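PDB 5ZBL: cytokinin riboside 5'-monophosphate phosphoribohydrolase from Corynebacterium glutamicum, which is a Rossmann-like protein of the SLOG clan, built around a parallel beta sheet and found here as a pair of subunits. Local coordinates for residues A[10-21]-A[43-54]; A[68-78]-A[88-99]. All coordinates share one frame; numbering follows the deposited sequence.

Contact 1: residues A[10-21]-A[43-54]. With PO4 (phosphate ion), chain G.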
loop_
_atom_site.group_PDB
_atom_site.type_symbol
_atom_site.label_atom_id
_atom_site.label_comp_id
_atom_site.label_asym_id
_atom_site.label_seq_id
_atom_site.Cartn_x
_atom_site.Cartn_y
_atom_site.Cartn_z
ATOM N N LEU A 10 -22.941 -5.813 8.737
ATOM C CA LEU A 10 -22.354 -4.613 8.216
ATOM C C LEU A 10 -22.994 -3.381 8.863
ATOM O O LEU A 10 -23.923 -2.799 8.313
ATOM C CB LEU A 10 -22.529 -4.594 6.690
ATOM C CG LEU A 10 -21.675 -3.532 6.001
ATOM C CD1 LEU A 10 -20.225 -3.975 5.973
ATOM C CD2 LEU A 10 -22.170 -3.254 4.609
ATOM N N GLN A 11 -22.465 -2.971 10.007
ATOM C CA GLN A 11 -22.929 -1.773 10.728
ATOM C C GLN A 11 -22.022 -0.567 10.501
ATOM O O GLN A 11 -22.487 0.585 10.507
ATOM C CB GLN A 11 -23.083 -2.102 12.221
ATOM C CG GLN A 11 -23.877 -3.403 12.399
ATOM C CD GLN A 11 -24.523 -3.547 13.752
ATOM O OE1 GLN A 11 -23.896 -3.318 14.770
ATOM N NE2 GLN A 11 -25.784 -3.957 13.765
ATOM N N ARG A 12 -20.737 -0.822 10.265
ATOM C CA ARG A 12 -19.811 0.245 9.933
ATOM C C ARG A 12 -19.008 -0.120 8.735
ATOM O O ARG A 12 -18.625 -1.282 8.556
ATOM C CB ARG A 12 -18.890 0.514 11.099
ATOM C CG ARG A 12 -19.551 1.322 12.211
ATOM C CD ARG A 12 -19.106 0.842 13.571
ATOM N NE ARG A 12 -19.533 -0.557 13.744
ATOM C CZ ARG A 12 -18.937 -1.472 14.509
ATOM N NH1 ARG A 12 -17.839 -1.171 15.210
ATOM N NH2 ARG A 12 -19.449 -2.708 14.562
ATOM N N VAL A 13 -18.730 0.883 7.917
ATOM C CA VAL A 13 -17.725 0.735 6.877
ATOM C C VAL A 13 -16.571 1.674 7.089
ATOM O O VAL A 13 -16.758 2.895 7.348
ATOM C CB VAL A 13 -18.256 0.956 5.448
ATOM C CG1 VAL A 13 -19.212 -0.172 5.069
ATOM C CG2 VAL A 13 -18.831 2.375 5.272
ATOM N N THR A 14 -15.373 1.113 6.913
ATOM C CA THR A 14 -14.139 1.879 7.013
ATOM C C THR A 14 -13.859 2.353 5.621
ATOM O O THR A 14 -13.823 1.554 4.700
ATOM C CB THR A 14 -12.987 1.022 7.561
ATOM O OG1 THR A 14 -13.286 0.672 8.904
ATOM C CG2 THR A 14 -11.667 1.773 7.577
ATOM N N VAL A 15 -13.701 3.646 5.458
ATOM C CA VAL A 15 -13.532 4.205 4.130
ATOM C C VAL A 15 -12.154 4.796 3.905
ATOM O O VAL A 15 -11.688 5.591 4.706
ATOM C CB VAL A 15 -14.613 5.227 3.799
ATOM C CG1 VAL A 15 -14.395 5.796 2.399
ATOM C CG2 VAL A 15 -15.968 4.529 3.841
ATOM N N PHE A 16 -11.490 4.374 2.834
ATOM C CA PHE A 16 -10.186 4.960 2.477
ATOM C C PHE A 16 -10.426 5.892 1.295
ATOM O O PHE A 16 -11.028 5.451 0.282
ATOM C CB PHE A 16 -9.192 3.878 2.033
ATOM C CG PHE A 16 -9.027 2.732 2.995
ATOM C CD1 PHE A 16 -8.905 2.945 4.361
ATOM C CD2 PHE A 16 -8.889 1.432 2.518
ATOM C CE1 PHE A 16 -8.727 1.881 5.240
ATOM C CE2 PHE A 16 -8.669 0.364 3.402
ATOM C CZ PHE A 16 -8.605 0.585 4.756
ATOM N N THR A 17 -9.949 7.128 1.382
ATOM C CA THR A 17 -10.100 8.042 0.268
ATOM C C THR A 17 -9.134 9.226 0.307
ATOM O O THR A 17 -8.494 9.497 1.289
ATOM C CB THR A 17 -11.549 8.534 0.206
ATOM O OG1 THR A 17 -11.800 9.234 -1.020
ATOM C CG2 THR A 17 -11.896 9.408 1.417
ATOM N N GLY A 18 -9.000 9.910 -0.810
ATOM C CA GLY A 18 -8.030 11.016 -0.905
ATOM C C GLY A 18 -8.171 12.211 0.026
ATOM O O GLY A 18 -9.280 12.590 0.440
ATOM N N SER A 19 -7.039 12.833 0.334
ATOM C CA SER A 19 -7.060 14.163 0.981
ATOM C C SER A 19 -7.036 15.249 -0.083
ATOM O O SER A 19 -6.895 16.418 0.256
ATOM C CB SER A 19 -5.874 14.349 1.915
ATOM O OG SER A 19 -4.709 14.087 1.169
ATOM N N ALA A 20 -7.136 14.868 -1.356
ATOM C CA ALA A 20 -7.456 15.801 -2.432
ATOM C C ALA A 20 -8.913 15.530 -2.892
ATOM O O ALA A 20 -9.467 14.459 -2.657
ATOM C CB ALA A 20 -6.485 15.640 -3.587
ATOM N N LEU A 21 -9.532 16.542 -3.498
ATOM C CA LEU A 21 -10.860 16.430 -4.094
ATOM C C LEU A 21 -10.827 15.796 -5.447
ATOM O O LEU A 21 -11.829 15.246 -5.907
ATOM C CB LEU A 21 -11.510 17.807 -4.228
ATOM C CG LEU A 21 -11.833 18.536 -2.901
ATOM C CD1 LEU A 21 -12.084 20.009 -3.171
ATOM C CD2 LEU A 21 -13.014 17.900 -2.173
ATOM N N ILE A 43 -25.967 2.331 8.055
ATOM C CA ILE A 43 -24.537 2.094 8.115
ATOM C C ILE A 43 -23.759 3.391 8.443
ATOM O O ILE A 43 -24.012 4.431 7.821
ATOM C CB ILE A 43 -24.052 1.481 6.804
ATOM C CG1 ILE A 43 -24.714 0.094 6.582
ATOM C CG2 ILE A 43 -22.530 1.434 6.779
ATOM C CD1 ILE A 43 -24.518 -0.452 5.177
ATOM N N ASP A 44 -22.804 3.307 9.387
ATOM C CA ASP A 44 -21.946 4.434 9.747
ATOM C C ASP A 44 -20.498 4.383 9.232
ATOM O O ASP A 44 -20.017 3.358 8.772
ATOM C CB ASP A 44 -21.966 4.597 11.263
ATOM C CG ASP A 44 -23.353 5.021 11.780
ATOM O OD1 ASP A 44 -24.011 5.919 11.144
ATOM O OD2 ASP A 44 -23.765 4.434 12.798
ATOM N N LEU A 45 -19.835 5.525 9.334
ATOM C CA LEU A 45 -18.499 5.786 8.766
ATOM C C LEU A 45 -17.364 5.614 9.779
ATOM O O LEU A 45 -17.377 6.191 10.867
ATOM C CB LEU A 45 -18.438 7.221 8.199
ATOM C CG LEU A 45 -17.093 7.720 7.648
ATOM C CD1 LEU A 45 -16.583 6.774 6.574
ATOM C CD2 LEU A 45 -17.193 9.110 7.072
ATOM N N VAL A 46 -16.368 4.846 9.409
ATOM C CA VAL A 46 -15.096 4.881 10.100
ATOM C C VAL A 46 -14.120 5.333 9.041
ATOM O O VAL A 46 -14.093 4.754 7.934
ATOM C CB VAL A 46 -14.662 3.522 10.595
ATOM C CG1 VAL A 46 -13.347 3.654 11.335
ATOM C CG2 VAL A 46 -15.741 2.919 11.510
ATOM N N TYR A 47 -13.330 6.350 9.359
ATOM C CA TYR A 47 -12.335 6.870 8.393
ATOM C C TYR A 47 -11.174 7.515 9.138
ATOM O O TYR A 47 -11.139 7.523 10.369
ATOM C CB TYR A 47 -12.990 7.812 7.372
ATOM C CG TYR A 47 -13.085 9.255 7.826
ATOM C CD1 TYR A 47 -13.616 9.589 9.066
ATOM C CD2 TYR A 47 -12.667 10.288 7.011
ATOM C CE1 TYR A 47 -13.677 10.893 9.491
ATOM C CE2 TYR A 47 -12.738 11.602 7.432
ATOM C CZ TYR A 47 -13.216 11.898 8.680
ATOM O OH TYR A 47 -13.308 13.205 9.097
ATOM N N GLY A 48 -10.191 8.025 8.382
ATOM C CA GLY A 48 -8.967 8.502 8.948
ATOM C C GLY A 48 -9.009 9.875 9.578
ATOM O O GLY A 48 -7.947 10.386 9.942
ATOM N N GLY A 49 -10.185 10.495 9.711
ATOM C CA GLY A 49 -10.352 11.760 10.478
ATOM C C GLY A 49 -10.029 13.147 9.871
ATOM O O GLY A 49 -9.985 14.178 10.584
ATOM N N GLY A 50 -9.834 13.202 8.561
ATOM C CA GLY A 50 -9.416 14.431 7.924
ATOM C C GLY A 50 -10.608 15.312 7.603
ATOM O O GLY A 50 -11.764 14.856 7.609
ATOM N N LYS A 51 -10.309 16.564 7.290
ATOM C CA LYS A 51 -11.298 17.523 6.911
ATOM C C LYS A 51 -11.087 18.073 5.490
ATOM O O LYS A 51 -11.771 18.969 5.092
ATOM C CB LYS A 51 -11.350 18.658 7.932
ATOM C CG LYS A 51 -10.031 19.401 8.134
ATOM C CD LYS A 51 -10.151 20.548 9.136
ATOM C CE LYS A 51 -8.843 21.316 9.227
ATOM N NZ LYS A 51 -8.826 22.104 10.484
ATOM N N VAL A 52 -10.164 17.555 4.718
ATOM C CA VAL A 52 -9.971 18.068 3.349
ATOM C C VAL A 52 -10.105 16.915 2.356
ATOM O O VAL A 52 -10.041 15.711 2.710
ATOM C CB VAL A 52 -8.627 18.792 3.140
ATOM C CG1 VAL A 52 -8.651 20.143 3.842
ATOM C CG2 VAL A 52 -7.449 17.953 3.601
ATOM N N GLY A 53 -10.343 17.316 1.122
ATOM C CA GLY A 53 -10.596 16.411 0.058
ATOM C C GLY A 53 -11.830 15.583 0.295
ATOM O O GLY A 53 -12.747 16.000 0.977
ATOM N N LEU A 54 -11.819 14.397 -0.279
ATOM C CA LEU A 54 -12.943 13.491 -0.230
ATOM C C LEU A 54 -13.091 12.917 1.160
ATOM O O LEU A 54 -14.161 12.481 1.507
ATOM C CB LEU A 54 -12.738 12.353 -1.226
ATOM C CG LEU A 54 -12.573 12.725 -2.712
ATOM C CD1 LEU A 54 -12.506 11.415 -3.472
ATOM C CD2 LEU A 54 -13.686 13.653 -3.284
HETATM P P PO4 G . -3.975 10.122 0.035
HETATM O O1 PO4 G . -4.426 11.426 -0.557
HETATM O O2 PO4 G . -4.036 10.230 1.544
HETATM O O3 PO4 G . -4.914 9.021 -0.393
HETATM O O4 PO4 G . -2.579 9.876 -0.423
HETATM O O HOH W 1 -24.111 1.534 12.843
HETATM O O HOH W 2 -10.072 7.544 5.711
#

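Contact 2: residues A[68-78]-A[88-99]. With SO4 (sulfate ion), chain H.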
loop_
_atom_site.group_PDB
_atom_site.type_symbol
_atom_site.label_atom_id
_atom_site.label_comp_id
_atom_site.label_asym_id
_atom_site.label_seq_id
_atom_site.Cartn_x
_atom_site.Cartn_y
_atom_site.Cartn_z
ATOM N N GLU A 68 -23.576 8.807 11.917
ATOM C CA GLU A 68 -22.409 9.061 12.771
ATOM C C GLU A 68 -21.125 8.814 11.941
ATOM O O GLU A 68 -21.079 7.937 11.095
ATOM C CB GLU A 68 -22.454 8.156 14.015
ATOM C CG GLU A 68 -23.737 8.259 14.858
ATOM C CD GLU A 68 -23.933 7.094 15.829
ATOM O OE1 GLU A 68 -22.986 6.741 16.551
ATOM O OE2 GLU A 68 -25.046 6.512 15.885
ATOM N N ALA A 69 -20.093 9.600 12.194
ATOM C CA ALA A 69 -18.820 9.449 11.542
ATOM C C ALA A 69 -17.735 9.328 12.615
ATOM O O ALA A 69 -17.562 10.240 13.437
ATOM C CB ALA A 69 -18.557 10.633 10.620
ATOM N N PHE A 70 -17.020 8.198 12.611
ATOM C CA PHE A 70 -15.868 7.999 13.509
ATOM C C PHE A 70 -14.527 8.149 12.818
ATOM O O PHE A 70 -14.228 7.481 11.833
ATOM C CB PHE A 70 -15.967 6.632 14.167
ATOM C CG PHE A 70 -17.237 6.466 14.930
ATOM C CD1 PHE A 70 -17.333 6.918 16.252
ATOM C CD2 PHE A 70 -18.354 5.913 14.332
ATOM C CE1 PHE A 70 -18.515 6.782 16.973
ATOM C CE2 PHE A 70 -19.540 5.772 15.056
ATOM C CZ PHE A 70 -19.612 6.213 16.373
ATOM N N GLY A 71 -13.713 9.033 13.356
ATOM C CA GLY A 71 -12.369 9.290 12.825
ATOM C C GLY A 71 -11.304 8.682 13.727
ATOM O O GLY A 71 -11.484 8.619 14.941
ATOM N N VAL A 72 -10.201 8.256 13.111
ATOM C CA VAL A 72 -9.009 7.721 13.775
ATOM C C VAL A 72 -7.786 8.427 13.135
ATOM O O VAL A 72 -7.507 8.275 11.950
ATOM C CB VAL A 72 -8.913 6.178 13.659
ATOM C CG1 VAL A 72 -7.795 5.617 14.535
ATOM C CG2 VAL A 72 -10.218 5.543 14.078
ATOM N N ILE A 73 -7.082 9.200 13.963
ATOM C CA ILE A 73 -5.991 10.051 13.564
ATOM C C ILE A 73 -4.858 9.880 14.562
ATOM O O ILE A 73 -5.052 9.296 15.613
ATOM C CB ILE A 73 -6.509 11.499 13.502
ATOM C CG1 ILE A 73 -5.574 12.385 12.685
ATOM C CG2 ILE A 73 -6.739 12.076 14.898
ATOM C CD1 ILE A 73 -6.242 13.666 12.226
ATOM N N THR A 74 -3.657 10.350 14.226
ATOM C CA THR A 74 -2.477 10.282 15.134
ATOM C C THR A 74 -2.187 11.634 15.713
ATOM O O THR A 74 -2.622 12.639 15.150
ATOM C CB THR A 74 -1.217 9.890 14.379
ATOM O OG1 THR A 74 -0.931 10.903 13.395
ATOM C CG2 THR A 74 -1.389 8.541 13.673
ATOM N N GLU A 75 -1.429 11.669 16.818
ATOM C CA GLU A 75 -0.928 12.945 17.370
ATOM C C GLU A 75 -0.197 13.773 16.324
ATOM O O GLU A 75 -0.452 14.971 16.230
ATOM C CB GLU A 75 -0.010 12.750 18.602
ATOM C CG GLU A 75 -0.646 13.158 19.918
ATOM C CD GLU A 75 -0.916 14.639 20.022
ATOM O OE1 GLU A 75 0.017 15.413 20.308
ATOM O OE2 GLU A 75 -2.076 15.029 19.830
ATOM N N SER A 76 0.706 13.143 15.554
ATOM C CA SER A 76 1.449 13.872 14.501
ATOM C C SER A 76 0.539 14.670 13.602
ATOM O O SER A 76 0.615 15.884 13.577
ATOM C CB SER A 76 2.302 12.937 13.651
ATOM O OG SER A 76 3.615 12.869 14.171
ATOM N N LEU A 77 -0.353 13.985 12.888
ATOM C CA LEU A 77 -1.310 14.645 11.963
ATOM C C LEU A 77 -2.220 15.641 12.691
ATOM O O LEU A 77 -2.575 16.675 12.133
ATOM C CB LEU A 77 -2.170 13.614 11.226
ATOM C CG LEU A 77 -1.463 12.525 10.397
ATOM C CD1 LEU A 77 -2.482 11.517 9.906
ATOM C CD2 LEU A 77 -0.657 13.080 9.216
ATOM N N MET A 78 -2.557 15.338 13.949
ATOM C CA MET A 78 -3.377 16.211 14.790
ATOM C C MET A 78 -2.687 17.518 15.138
ATOM O O MET A 78 -3.315 18.568 15.063
ATOM C CB MET A 78 -3.766 15.505 16.098
ATOM C CG MET A 78 -4.888 16.188 16.865
ATOM S SD MET A 78 -6.439 15.995 15.962
ATOM C CE MET A 78 -7.398 17.357 16.648
ATOM N N THR A 88 -18.773 12.583 15.258
ATOM C CA THR A 88 -19.334 11.886 16.412
ATOM C C THR A 88 -18.225 11.565 17.424
ATOM O O THR A 88 -18.401 11.699 18.636
ATOM C CB THR A 88 -20.003 10.562 15.971
ATOM O OG1 THR A 88 -20.769 10.772 14.764
ATOM C CG2 THR A 88 -20.847 9.935 17.099
ATOM N N GLU A 89 -17.081 11.121 16.907
ATOM C CA GLU A 89 -15.892 10.921 17.721
ATOM C C GLU A 89 -14.625 11.023 16.854
ATOM O O GLU A 89 -14.609 10.575 15.716
ATOM C CB GLU A 89 -15.953 9.532 18.333
ATOM C CG GLU A 89 -15.183 9.332 19.618
ATOM C CD GLU A 89 -15.529 7.972 20.235
ATOM O OE1 GLU A 89 -16.697 7.782 20.682
ATOM O OE2 GLU A 89 -14.653 7.076 20.231
ATOM N N LEU A 90 -13.564 11.567 17.433
ATOM C CA LEU A 90 -12.267 11.571 16.843
ATOM C C LEU A 90 -11.327 10.878 17.823
ATOM O O LEU A 90 -11.069 11.395 18.880
ATOM C CB LEU A 90 -11.824 13.007 16.506
ATOM C CG LEU A 90 -10.386 13.198 15.948
ATOM C CD1 LEU A 90 -10.135 12.237 14.793
ATOM C CD2 LEU A 90 -10.129 14.644 15.524
ATOM N N GLU A 91 -10.842 9.693 17.459
ATOM C CA GLU A 91 -9.853 8.966 18.265
ATOM C C GLU A 91 -8.423 9.353 17.834
ATOM O O GLU A 91 -8.068 9.147 16.670
ATOM C CB GLU A 91 -10.032 7.461 18.115
ATOM C CG GLU A 91 -11.457 7.035 18.366
ATOM C CD GLU A 91 -11.628 5.540 18.606
ATOM O OE1 GLU A 91 -10.626 4.805 18.693
ATOM O OE2 GLU A 91 -12.794 5.090 18.720
ATOM N N ILE A 92 -7.650 9.899 18.776
ATOM C CA ILE A 92 -6.207 10.177 18.636
ATOM C C ILE A 92 -5.373 9.049 19.225
ATOM O O ILE A 92 -5.473 8.744 20.435
ATOM C CB ILE A 92 -5.818 11.499 19.311
ATOM C CG1 ILE A 92 -6.748 12.616 18.814
ATOM C CG2 ILE A 92 -4.381 11.908 18.966
ATOM C CD1 ILE A 92 -6.518 13.915 19.550
ATOM N N VAL A 93 -4.549 8.425 18.385
ATOM C CA VAL A 93 -3.720 7.263 18.823
ATOM C C VAL A 93 -2.251 7.607 18.626
ATOM O O VAL A 93 -1.963 8.601 17.963
ATOM C CB VAL A 93 -4.148 5.932 18.161
ATOM C CG1 VAL A 93 -5.597 5.650 18.530
ATOM C CG2 VAL A 93 -3.998 5.964 16.641
ATOM N N PRO A 94 -1.329 6.876 19.289
ATOM C CA PRO A 94 0.070 7.307 19.324
ATOM C C PRO A 94 0.782 7.330 17.980
ATOM O O PRO A 94 1.600 8.181 17.787
ATOM C CB PRO A 94 0.737 6.251 20.206
ATOM C CG PRO A 94 -0.335 5.789 21.092
ATOM C CD PRO A 94 -1.532 5.748 20.206
ATOM N N ASP A 95 0.490 6.367 17.094
ATOM C CA ASP A 95 1.163 6.244 15.778
ATOM C C ASP A 95 0.282 5.681 14.691
ATOM O O ASP A 95 -0.849 5.247 14.944
ATOM C CB ASP A 95 2.457 5.442 15.906
ATOM C CG ASP A 95 2.239 4.062 16.395
ATOM O OD1 ASP A 95 1.449 3.338 15.750
ATOM O OD2 ASP A 95 2.857 3.686 17.419
ATOM N N MET A 96 0.817 5.707 13.478
ATOM C CA MET A 96 0.127 5.306 12.266
ATOM C C MET A 96 -0.187 3.837 12.217
ATOM O O MET A 96 -1.195 3.449 11.654
ATOM C CB MET A 96 0.922 5.699 11.018
ATOM C CG MET A 96 0.057 6.286 9.906
ATOM S SD MET A 96 -0.097 8.090 10.015
ATOM C CE MET A 96 1.550 8.641 9.533
ATOM N N HIS A 97 0.646 3.015 12.820
ATOM C CA HIS A 97 0.356 1.591 12.978
ATOM C C HIS A 97 -0.980 1.396 13.689
ATOM O O HIS A 97 -1.879 0.712 13.194
ATOM C CB HIS A 97 1.473 0.955 13.828
ATOM C CG HIS A 97 1.428 -0.546 13.922
ATOM N ND1 HIS A 97 1.703 -1.220 15.095
ATOM C CD2 HIS A 97 1.200 -1.496 12.990
ATOM C CE1 HIS A 97 1.646 -2.524 14.882
ATOM N NE2 HIS A 97 1.342 -2.718 13.612
ATOM N N ILE A 98 -1.079 2.010 14.869
ATOM C CA ILE A 98 -2.215 1.861 15.739
ATOM C C ILE A 98 -3.395 2.461 14.965
ATOM O O ILE A 98 -4.481 1.850 14.903
ATOM C CB ILE A 98 -1.953 2.487 17.141
ATOM C CG1 ILE A 98 -0.847 1.696 17.869
ATOM C CG2 ILE A 98 -3.200 2.436 18.022
ATOM C CD1 ILE A 98 -0.250 2.422 19.064
ATOM N N ARG A 99 -3.178 3.586 14.278
ATOM C CA ARG A 99 -4.299 4.147 13.534
ATOM C C ARG A 99 -4.969 3.103 12.586
ATOM O O ARG A 99 -6.190 2.904 12.622
ATOM C CB ARG A 99 -3.849 5.354 12.784
ATOM C CG ARG A 99 -4.968 6.146 12.197
ATOM C CD ARG A 99 -4.420 6.827 11.018
ATOM N NE ARG A 99 -5.228 7.899 10.528
ATOM C CZ ARG A 99 -4.951 8.524 9.392
ATOM N NH1 ARG A 99 -3.903 8.132 8.643
ATOM N NH2 ARG A 99 -5.731 9.542 9.004
HETATM S S SO4 H . 3.844 8.253 13.230
HETATM O O1 SO4 H . 4.265 8.839 11.927
HETATM O O2 SO4 H . 4.960 8.480 14.181
HETATM O O3 SO4 H . 2.599 8.929 13.678
HETATM O O4 SO4 H . 3.609 6.787 13.109
#

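Contact 1: residues A[10-21]-A[43-54]
The parallel pairing of strands 12-16 and 44-47, the two ends of a beta-alpha-beta crossover through helix 25-40, sets Thr14 beside Val46 in the Rossmann-like sheet. Four backbone bonds join them in alternation: Asp44 N to Gln11 O, Val13 N to Asp44 O, Val46 N to Val13 O and, shortest, Val15 N to Val46 O at 2.7 Å. On one face, Thr14 OG1 rests against Val46 CB (3.6 Å) while bonding to Met103 O. Val46 CG2 lies on Arg12 CB, whose guanidinium turns off to a salt bridge with Asp108. Val13 and Leu45 point to the other face; Leu45 CD1 meets Val15 CG2 at 3.6 Å, the two side chains crossing at about a right angle. Where strand 44-47 ends, a water donates to Val15 O and accepts from Gly48 N, bridging the main chains as they part. The glycine-rich turn that follows, with Gly48, Gly50 and Gly53, resembles a Rossmann-type GxGxxG loop. Tyr47, the last strand residue before it, is gripped by the turn: Gly49 N sits 3.3 Å above the centre of its ring, and its OH donates to Gly50 O (2.7 Å). Gly53 CA packs on Ala20 C, and Leu54 CB presses on Thr17 OG1 at 3.3 Å, a hydroxyl bonded to Pro114 O. At the end of the 10-21 segment is a phosphate ion, also held by Gly118 and Thr119. With chi1 at 54°, Ser19 OG sits between its backbone N and carbonyl carbon, and both OG and N (3.1 Å, 172° at the hydrogen) donate to phosphate O1.

Contact 2: residues A[68-78]-A[88-99]
Val72 O receives Arg99 NE at 2.7 Å, a bond that ties strand 69-74, which with helix 75-79 and strand 89-93 forms a beta-alpha-beta unit of the Rossmann-like sheet, to the first turn of helix 96-106. The oxygen lies close to the guanidinium plane, and Leu77 CD1 covers one face, 3.6 Å above it. NH2 of the same group bonds to Gly48 O, which further fixes its rotation. An Arg99 chain extended from CG to NE, with CG opposite the backbone N (chi1 -169°), carries the group past Val72, whose CG1 touches Arg99 CG.

Between the strands, Gly71 N donates to Glu89 O, Glu91 N to Gly71 O, Ile73 N to Glu91 O and Val93 N to Ile73 O. Ile73 CG2 and Leu90 CD1 are tightly packed at 3.4 Å. Leu90 CD2 then meets Met78 SD tip to tip (4.0 Å). At the other end of the pair, Thr88 OG1 accepts from Ala69 N, and Thr88 CB lies over one face of the Phe70 ring near its rim. Thr74 and Asp95 are the N-caps of the two helices: Thr74 OG1 accepts from Leu77 N, Asp95 OD1 from Ile98 N. Beside the second cap, Met96 N donates to sulfate O4 at 3.0 Å.

Contact 1 closes before contact 2 opens along the chain, with helix 53-64 leading from one to the other, and their centres are 12 Å apart. Together they bring four successive strands of one parallel sheet into line, in the order 89-93, 69-74, 44-47, 12-16, so the two contacts build one side of the sheet, from strand 89-93, outermost within this chain, to the central strand 12-16. The inner strands of the two contacts are neighbours: Phe70 N lies 2.7 Å from Leu45 O, probably hydrogen-bonded, and Tyr47 CE1 packs on Gly71 CA at 3.9 Å. Both contacts also reach the second subunit, through Leu54 on its Phe163 and Leu77 on its Leu132.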